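Local coordinates for protein Sodium/sialic acid symporter SiaT (Proteus mirabilis, PDB 5NV9) that imports the sialic acid N-acetylneuraminic acid across the bacterial inner membrane, driving its uptake with the sodium gradient, at residues I208-I211 and F212-A216; P68-A71 and Y72-W76. All coordinates share one frame; numbering follows the deposited sequence.

Overall arrangement
Interactions 1 and 2 are both local, mostly i to i+4 contacts on the periplasmic side of this LeuT-fold symporter, their centres about 14 Å apart and without direct touch. In both, buried residues (Ile211 and Thr215; Pro68, Ala71 and Asp75) sit beside residues on the surface. Interaction 1 lies farther out, spans almost the whole of the short helix 207-217 and is away from the substrate and sodium sites. Interaction 2 covers the last turn of helix 61-73 and the chain just past it, about 8 Å from the bound sialic acid at the Lys70 side chain. In each, a hydroxyl shares a backbone carbonyl with its own N-H: two threonines within the helix in interaction 1, one serine just past the helix end in interaction 2. Helix 267-301, through Ser293, and the 220-221 loop touch both.

Interaction 1 (I208-I211 and F212-A216); sequences ISEI and FTTTA
The carbonyl group of Glu210 is approached from both faces of its plane by Thr214, whose N comes from one side and whose OG1, 2.9 Å from Glu210 O, from the other. Ile211 O is gripped likewise by Thr215, with OG1 at 2.8 Å and N at 3.1 Å, each tilted nearly 30° out of the carbonyl plane. In both, OG1 stands anti to the carbonyl carbon and beside the backbone N (chi1 -60° at Thr215), which lets it reach back to the preceding turn. The Glu210 carboxylate bends round at chi2 and brings OE2 to 3.0 Å from Thr214 OG1, but at an angle too poor for a hydrogen bond; the hydroxyl is given to the backbone instead. The Phe212 ring swings clear of 208-211, only its CB nearing Ser209 O at 3.5 Å, and meets the ring of Phe221 at about 35°. Routine helix bonds from Phe212 N to Ile208 O and from Thr213 N to Ser209 O complete the turn. Helix 267-301 packs on Glu210, Ile211, Thr214 and Thr215 through Gln301, Ala294, Val297 and Ser293, while Phe197 and Cys201 of helix 155-203 take Ile208, and Cys201 also Ile211.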
ATOM      1  N   ILE A 208       1.582 -27.325 -15.362  1.00 25.79           N
ATOM      2  CA  ILE A 208       2.545 -26.597 -14.574  1.00 27.87           C
ATOM      3  C   ILE A 208       3.980 -26.920 -14.969  1.00 27.70           C
ATOM      4  O   ILE A 208       4.877 -26.055 -14.880  1.00 24.79           O
ATOM      5  CB  ILE A 208       2.354 -26.794 -13.059  1.00 29.65           C
ATOM      6  CG1 ILE A 208       3.131 -25.714 -12.296  1.00 29.12           C
ATOM      7  CG2 ILE A 208       2.805 -28.171 -12.629  1.00 32.56           C
ATOM      8  CD1 ILE A 208       2.743 -25.589 -10.839  1.00 32.84           C
ATOM      9  N   SER A 209       4.223 -28.129 -15.438  1.00 29.38           N
ATOM     10  CA  SER A 209       5.604 -28.512 -15.772  1.00 31.84           C
ATOM     11  C   SER A 209       6.068 -27.767 -17.045  1.00 27.57           C
ATOM     12  O   SER A 209       7.123 -27.168 -17.086  1.00 28.58           O
ATOM     13  CB  SER A 209       5.726 -30.031 -15.907  1.00 34.13           C
ATOM     14  OG  SER A 209       6.799 -30.358 -16.742  1.00 43.83           O
ATOM     15  N   GLU A 210       5.220 -27.740 -18.039  1.00 26.77           N
ATOM     16  CA  GLU A 210       5.460 -26.932 -19.228  1.00 28.05           C
ATOM     17  C   GLU A 210       5.533 -25.399 -18.935  1.00 26.60           C
ATOM     18  O   GLU A 210       6.327 -24.708 -19.530  1.00 24.10           O
ATOM     19  CB  GLU A 210       4.432 -27.301 -20.279  1.00 28.21           C
ATOM     20  CG  GLU A 210       4.530 -26.591 -21.608  1.00 31.00           C
ATOM     21  CD  GLU A 210       5.839 -26.874 -22.332  1.00 38.40           C
ATOM     22  OE1 GLU A 210       6.626 -27.782 -21.954  1.00 47.51           O
ATOM     23  OE2 GLU A 210       6.102 -26.164 -23.299  1.00 38.72           O
ATOM     24  N   ILE A 211       4.735 -24.873 -18.013  1.00 26.66           N
ATOM     25  CA  ILE A 211       4.877 -23.496 -17.618  1.00 25.73           C
ATOM     26  C   ILE A 211       6.271 -23.205 -17.048  1.00 25.45           C
ATOM     27  O   ILE A 211       6.906 -22.235 -17.470  1.00 30.40           O
ATOM     28  CB  ILE A 211       3.802 -23.101 -16.594  1.00 26.89           C
ATOM     29  CG1 ILE A 211       2.465 -22.984 -17.307  1.00 25.37           C
ATOM     30  CG2 ILE A 211       4.176 -21.764 -15.918  1.00 24.46           C
ATOM     31  CD1 ILE A 211       1.251 -22.964 -16.381  1.00 28.55           C
ATOM     32  N   PHE A 212       6.766 -24.072 -16.163  1.00 23.76           N
ATOM     33  CA  PHE A 212       8.092 -23.956 -15.604  1.00 26.76           C
ATOM     34  C   PHE A 212       9.225 -23.921 -16.648  1.00 25.14           C
ATOM     35  O   PHE A 212      10.090 -23.015 -16.610  1.00 21.11           O
ATOM     36  CB  PHE A 212       8.399 -25.067 -14.574  1.00 28.04           C
ATOM     37  CG  PHE A 212       9.773 -24.944 -13.964  1.00 31.65           C
ATOM     38  CD1 PHE A 212      10.014 -24.059 -12.908  1.00 32.78           C
ATOM     39  CD2 PHE A 212      10.824 -25.709 -14.435  1.00 32.22           C
ATOM     40  CE1 PHE A 212      11.271 -23.928 -12.357  1.00 32.90           C
ATOM     41  CE2 PHE A 212      12.083 -25.597 -13.876  1.00 32.38           C
ATOM     42  CZ  PHE A 212      12.314 -24.698 -12.846  1.00 34.05           C
ATOM     43  N   THR A 213       9.219 -24.932 -17.499  1.00 26.01           N
ATOM     44  CA  THR A 213      10.282 -25.216 -18.474  1.00 28.92           C
ATOM     45  C   THR A 213      10.366 -24.160 -19.521  1.00 26.13           C
ATOM     46  O   THR A 213      11.482 -23.676 -19.812  1.00 23.98           O
ATOM     47  CB  THR A 213      10.046 -26.580 -19.147  1.00 33.32           C
ATOM     48  OG1 THR A 213      10.458 -27.561 -18.221  1.00 39.40           O
ATOM     49  CG2 THR A 213      10.878 -26.777 -20.405  1.00 36.60           C
ATOM     50  N   THR A 214       9.204 -23.784 -20.063  1.00 25.06           N
ATOM     51  CA  THR A 214       9.163 -22.721 -21.054  1.00 26.97           C
ATOM     52  C   THR A 214       9.674 -21.392 -20.457  1.00 25.85           C
ATOM     53  O   THR A 214      10.488 -20.655 -21.084  1.00 21.24           O
ATOM     54  CB  THR A 214       7.753 -22.470 -21.559  1.00 28.83           C
ATOM     55  OG1 THR A 214       7.214 -23.666 -22.090  1.00 25.98           O
ATOM     56  CG2 THR A 214       7.752 -21.381 -22.637  1.00 29.84           C
ATOM     57  N   THR A 215       9.211 -21.089 -19.246  1.00 25.17           N
ATOM     58  CA  THR A 215       9.647 -19.885 -18.589  1.00 24.10           C
ATOM     59  C   THR A 215      11.134 -19.890 -18.338  1.00 25.04           C
ATOM     60  O   THR A 215      11.787 -18.871 -18.554  1.00 24.93           O
ATOM     61  CB  THR A 215       8.860 -19.606 -17.274  1.00 24.40           C
ATOM     62  OG1 THR A 215       7.486 -19.463 -17.569  1.00 20.26           O
ATOM     63  CG2 THR A 215       9.297 -18.353 -16.669  1.00 23.01           C
ATOM     64  N   ALA A 216      11.660 -20.999 -17.822  1.00 25.88           N
ATOM     65  CA  ALA A 216      13.080 -21.073 -17.528  1.00 27.11           C
ATOM     66  C   ALA A 216      13.891 -20.982 -18.844  1.00 28.81           C
ATOM     67  O   ALA A 216      14.896 -20.282 -18.910  1.00 28.66           O
ATOM     68  CB  ALA A 216      13.424 -22.332 -16.743  1.00 26.74           C
TER

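Interaction 2 (P68-A71 and Y72-W76); sequences PAKA and YTSDW
Lys70 O receives two bonds from Ser74, from N at 2.8 Å and from OG at 2.7 Å, on opposite faces of its carbonyl plane. The serine hydroxyl sits between its own backbone N and carbonyl carbon (chi1 63°), which turns OG back over the last helical turn; there it lies above the carbonyl plane and also 3.8 Å from Lys70 CG. The backbone hydrogen bond is bent, with an N-H...O angle of 138°, as Ser74 is already leaving helical geometry. Thr73 adopts the same first torsion (62°), which sets its CG2 3.3 Å from Ala69 O and at the edge of the Tyr72 ring, in its plane. Tyr72 itself points its ring off the turn, toward Leu295 and Ile315, with CB resting 3.3 Å from Pro68 O. Lys70 leaves with CG anti to the backbone N, then bends at each of the three following torsions, its ammonium making a cation-pi contact with Phe78. Beyond the helix the chain doubles back: Asp75 O accepts a CA-H contact from Ala71 CA at 3.6 Å, and Trp76 CD1 lies 4.3 Å from Ala71 CB, its NE1 bonded to Ser293 OG. Asp75 OD1 bonds to Thr77 OG1. Lys220 NZ bonds to the carbonyl oxygens of Tyr72 and Ser74, so an ammonium group meets the helix's C-terminal end, where it would probably offset the negative end of the helix dipole, while the buried Asp75 N is left without a partner.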
ATOM      1  N   PRO A  68       1.638  -9.544 -12.353  1.00 22.26           N
ATOM      2  CA  PRO A  68       1.448 -10.476 -13.488  1.00 23.20           C
ATOM      3  C   PRO A  68       1.865  -9.889 -14.864  1.00 23.35           C
ATOM      4  O   PRO A  68       2.484 -10.606 -15.661  1.00 20.49           O
ATOM      5  CB  PRO A  68      -0.055 -10.797 -13.448  1.00 22.37           C
ATOM      6  CG  PRO A  68      -0.410 -10.627 -11.985  1.00 21.86           C
ATOM      7  CD  PRO A  68       0.446  -9.458 -11.510  1.00 21.76           C
ATOM      8  N   ALA A  69       1.484  -8.637 -15.163  1.00 22.38           N
ATOM      9  CA  ALA A  69       1.918  -8.024 -16.436  1.00 23.96           C
ATOM     10  C   ALA A  69       3.443  -7.951 -16.540  1.00 24.62           C
ATOM     11  O   ALA A  69       4.006  -8.173 -17.601  1.00 21.65           O
ATOM     12  CB  ALA A  69       1.320  -6.648 -16.579  1.00 26.80           C
ATOM     13  N   LYS A  70       4.105  -7.715 -15.396  1.00 24.68           N
ATOM     14  CA  LYS A  70       5.529  -7.600 -15.329  1.00 27.42           C
ATOM     15  C   LYS A  70       6.190  -8.982 -15.530  1.00 26.32           C
ATOM     16  O   LYS A  70       7.148  -9.091 -16.298  1.00 26.12           O
ATOM     17  CB  LYS A  70       5.930  -7.012 -14.006  1.00 31.68           C
ATOM     18  CG  LYS A  70       7.437  -6.820 -13.847  1.00 37.39           C
ATOM     19  CD  LYS A  70       7.732  -5.596 -12.999  1.00 43.12           C
ATOM     20  CE  LYS A  70       7.836  -4.337 -13.855  1.00 45.89           C
ATOM     21  NZ  LYS A  70       9.067  -4.387 -14.696  1.00 47.77           N
ATOM     22  N   ALA A  71       5.667 -10.046 -14.923  1.00 23.26           N
ATOM     23  CA  ALA A  71       6.301 -11.374 -15.138  1.00 23.29           C
ATOM     24  C   ALA A  71       6.080 -11.826 -16.590  1.00 23.92           C
ATOM     25  O   ALA A  71       6.931 -12.480 -17.177  1.00 21.98           O
ATOM     26  CB  ALA A  71       5.736 -12.395 -14.187  1.00 22.47           C
ATOM     27  N   TYR A  72       4.869 -11.548 -17.112  1.00 24.19           N
ATOM     28  CA  TYR A  72       4.501 -11.779 -18.526  1.00 24.69           C
ATOM     29  C   TYR A  72       5.523 -11.159 -19.553  1.00 26.97           C
ATOM     30  O   TYR A  72       6.055 -11.887 -20.432  1.00 23.21           O
ATOM     31  CB  TYR A  72       3.093 -11.247 -18.807  1.00 24.05           C
ATOM     32  CG  TYR A  72       2.618 -11.601 -20.208  1.00 24.85           C
ATOM     33  CD1 TYR A  72       3.024 -10.853 -21.298  1.00 26.12           C
ATOM     34  CD2 TYR A  72       1.798 -12.686 -20.442  1.00 26.31           C
ATOM     35  CE1 TYR A  72       2.627 -11.167 -22.574  1.00 25.52           C
ATOM     36  CE2 TYR A  72       1.346 -12.967 -21.721  1.00 26.97           C
ATOM     37  CZ  TYR A  72       1.787 -12.211 -22.771  1.00 25.78           C
ATOM     38  OH  TYR A  72       1.433 -12.496 -24.043  1.00 26.95           O
ATOM     39  N   THR A  73       5.787  -9.841 -19.415  1.00 25.44           N
ATOM     40  CA  THR A  73       6.683  -9.123 -20.284  1.00 29.33           C
ATOM     41  C   THR A  73       8.183  -9.262 -19.948  1.00 27.83           C
ATOM     42  O   THR A  73       9.026  -9.011 -20.789  1.00 26.27           O
ATOM     43  CB  THR A  73       6.351  -7.625 -20.277  1.00 29.68           C
ATOM     44  OG1 THR A  73       6.545  -7.137 -18.950  1.00 31.12           O
ATOM     45  CG2 THR A  73       4.912  -7.417 -20.685  1.00 30.11           C
ATOM     46  N   SER A  74       8.533  -9.615 -18.724  1.00 25.69           N
ATOM     47  CA  SER A  74       9.956  -9.681 -18.368  1.00 24.12           C
ATOM     48  C   SER A  74      10.270 -10.883 -17.505  1.00 23.79           C
ATOM     49  O   SER A  74      10.439 -11.974 -18.021  1.00 21.33           O
ATOM     50  CB  SER A  74      10.435  -8.367 -17.688  1.00 23.99           C
ATOM     51  OG  SER A  74       9.732  -8.205 -16.477  1.00 25.29           O
ATOM     52  N   ASP A  75      10.436 -10.670 -16.197  1.00 20.15           N
ATOM     53  CA  ASP A  75      10.919 -11.713 -15.371  1.00 20.69           C
ATOM     54  C   ASP A  75      10.410 -11.618 -13.911  1.00 20.72           C
ATOM     55  O   ASP A  75       9.484 -10.844 -13.594  1.00 20.24           O
ATOM     56  CB  ASP A  75      12.433 -11.696 -15.478  1.00 22.71           C
ATOM     57  CG  ASP A  75      13.041 -10.345 -15.079  1.00 25.40           C
ATOM     58  OD1 ASP A  75      12.752  -9.841 -13.972  1.00 26.25           O
ATOM     59  OD2 ASP A  75      13.873  -9.807 -15.826  1.00 27.01           O
ATOM     60  N   TRP A  76      10.989 -12.415 -13.020  1.00 22.14           N
ATOM     61  CA  TRP A  76      10.602 -12.396 -11.612  1.00 20.85           C
ATOM     62  C   TRP A  76      11.537 -11.560 -10.768  1.00 22.07           C
ATOM     63  O   TRP A  76      11.406 -11.605  -9.558  1.00 24.36           O
ATOM     64  CB  TRP A  76      10.623 -13.800 -11.028  1.00 21.30           C
ATOM     65  CG  TRP A  76       9.502 -14.707 -11.423  1.00 20.76           C
ATOM     66  CD1 TRP A  76       8.901 -14.796 -12.639  1.00 22.01           C
ATOM     67  CD2 TRP A  76       8.916 -15.699 -10.606  1.00 22.69           C
ATOM     68  NE1 TRP A  76       7.919 -15.750 -12.608  1.00 23.47           N
ATOM     69  CE2 TRP A  76       7.895 -16.310 -11.361  1.00 21.50           C
ATOM     70  CE3 TRP A  76       9.112 -16.093  -9.263  1.00 22.63           C
ATOM     71  CZ2 TRP A  76       7.114 -17.350 -10.863  1.00 23.31           C
ATOM     72  CZ3 TRP A  76       8.313 -17.100  -8.755  1.00 24.11           C
ATOM     73  CH2 TRP A  76       7.293 -17.706  -9.551  1.00 21.70           C
TER